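Local structure of lactate dehydrogenase, adjacent gene encodes predicted malate dehydrogenase (Cryptosporidium parvum, 4ND5) at residues G180-T185 with P293-L298. The protein probably catalyses the NAD-dependent interconversion of (S)-lactate and pyruvate. Residues are numbered along the deposited sequence; the frame is centred on the assembly and turned at random.
Sequences GMVPAT and PLEQKL. Unlike the reference sequence in segment 180-185: Ala184 (reference Val).
OE2 of Glu295 is gripped by the hydroxyl of Thr185 and, more weakly, by its backbone N. The hydroxyl OG1 of Thr185 lies 2.9 Å from OE2 of Glu295 and meets it nearly end-on to the C-O bond. Thr185 N gives the same OE2 a weak bond, bent to 124° at the hydrogen. With chi1 of 54°, OG1 sits between the threonine's own N and carbonyl carbon, which turns the hydroxyl to the same oxygen that the amide reaches only at a poor angle. Glu295 reaches across to the strand with its chain extended beyond CG, and OE2 passes 3.5 Å from CA of Ala184. The other oxygen, OE1, accepts the backbone N of Thr292, the residue just before the helix, and a weak bond from Ser186 OG, so the buried carboxylate is held through both oxygens. One helical turn after Glu295, the contact becomes apolar: CG2 of Val182 reaches CB of Leu298 at 3.7 Å. Strand 181-184 and helix 293-298 run nearly antiparallel, and the axes of these two segments come within 8.9 Å. The strand also pairs with 169-175. The C-terminal helix is thus packed against an antiparallel sheet of the alpha/beta C-terminal domain of the lactate/malate dehydrogenase fold.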
# COMPACT_ATOMS: atom_id res chain seq x y z
N GLY A 180 -8.03 -12.73 33.25
CA GLY A 180 -8.48 -13.94 32.56
C GLY A 180 -7.78 -14.20 31.23
O GLY A 180 -7.97 -15.25 30.62
N MET A 181 -6.98 -13.24 30.79
CA MET A 181 -6.15 -13.36 29.59
C MET A 181 -5.09 -14.44 29.74
O MET A 181 -4.45 -14.54 30.79
CB MET A 181 -5.47 -12.02 29.34
CG MET A 181 -4.69 -11.90 28.05
SD MET A 181 -3.68 -10.41 28.06
CE MET A 181 -4.92 -9.15 28.32
N VAL A 182 -4.89 -15.24 28.69
CA VAL A 182 -3.89 -16.31 28.70
C VAL A 182 -2.92 -16.21 27.52
O VAL A 182 -3.21 -16.70 26.43
CB VAL A 182 -4.55 -17.71 28.69
CG1 VAL A 182 -3.49 -18.81 28.74
CG2 VAL A 182 -5.52 -17.84 29.85
N PRO A 183 -1.75 -15.57 27.73
CA PRO A 183 -0.70 -15.62 26.72
C PRO A 183 -0.07 -17.02 26.64
O PRO A 183 0.76 -17.38 27.47
CB PRO A 183 0.31 -14.58 27.21
CG PRO A 183 -0.47 -13.67 28.10
CD PRO A 183 -1.45 -14.57 28.77
N ALA A 184 -0.48 -17.79 25.64
CA ALA A 184 -0.00 -19.16 25.46
C ALA A 184 1.48 -19.20 25.07
O ALA A 184 1.82 -19.15 23.89
CB ALA A 184 -0.85 -19.88 24.42
N THR A 185 2.35 -19.32 26.07
CA THR A 185 3.80 -19.37 25.84
C THR A 185 4.23 -20.52 24.93
O THR A 185 5.28 -20.45 24.28
CB THR A 185 4.58 -19.45 27.16
OG1 THR A 185 4.10 -20.56 27.94
CG2 THR A 185 4.42 -18.16 27.96
N PRO A 293 -0.49 -27.65 31.52
CA PRO A 293 -1.45 -27.75 32.62
C PRO A 293 -1.80 -26.41 33.28
O PRO A 293 -2.96 -26.17 33.60
CB PRO A 293 -0.74 -28.66 33.62
CG PRO A 293 0.09 -29.55 32.76
CD PRO A 293 0.52 -28.72 31.58
N LEU A 294 -0.80 -25.55 33.46
CA LEU A 294 -1.01 -24.24 34.07
C LEU A 294 -1.89 -23.33 33.19
O LEU A 294 -2.75 -22.61 33.70
CB LEU A 294 0.34 -23.56 34.34
CG LEU A 294 0.33 -22.18 34.99
CD1 LEU A 294 -0.56 -22.15 36.23
CD2 LEU A 294 1.75 -21.76 35.33
N GLU A 295 -1.66 -23.38 31.88
CA GLU A 295 -2.45 -22.59 30.93
C GLU A 295 -3.90 -23.10 30.85
O GLU A 295 -4.82 -22.32 30.60
CB GLU A 295 -1.80 -22.61 29.54
CG GLU A 295 -0.46 -21.87 29.49
CD GLU A 295 0.29 -22.05 28.19
OE1 GLU A 295 -0.06 -22.93 27.38
OE2 GLU A 295 1.27 -21.30 27.96
N GLN A 296 -4.09 -24.40 31.08
CA GLN A 296 -5.42 -25.00 31.11
C GLN A 296 -6.23 -24.46 32.29
O GLN A 296 -7.40 -24.08 32.13
CB GLN A 296 -5.34 -26.53 31.21
CG GLN A 296 -4.62 -27.22 30.05
CD GLN A 296 -5.53 -27.50 28.86
OE1 GLN A 296 -6.50 -26.78 28.62
NE2 GLN A 296 -5.22 -28.56 28.12
N LYS A 297 -5.61 -24.44 33.47
CA LYS A 297 -6.25 -23.90 34.68
C LYS A 297 -6.70 -22.46 34.45
O LYS A 297 -7.84 -22.10 34.76
CB LYS A 297 -5.29 -23.93 35.87
CG LYS A 297 -4.95 -25.32 36.37
CD LYS A 297 -4.09 -25.26 37.63
CE LYS A 297 -3.50 -26.61 37.99
NZ LYS A 297 -2.41 -27.03 37.06
N LEU A 298 -5.80 -21.65 33.90
CA LEU A 298 -6.07 -20.25 33.61
C LEU A 298 -7.24 -20.09 32.64
O LEU A 298 -8.10 -19.24 32.83
CB LEU A 298 -4.82 -19.56 33.06
CG LEU A 298 -3.66 -19.42 34.06
CD1 LEU A 298 -2.35 -19.12 33.34
CD2 LEU A 298 -3.96 -18.34 35.09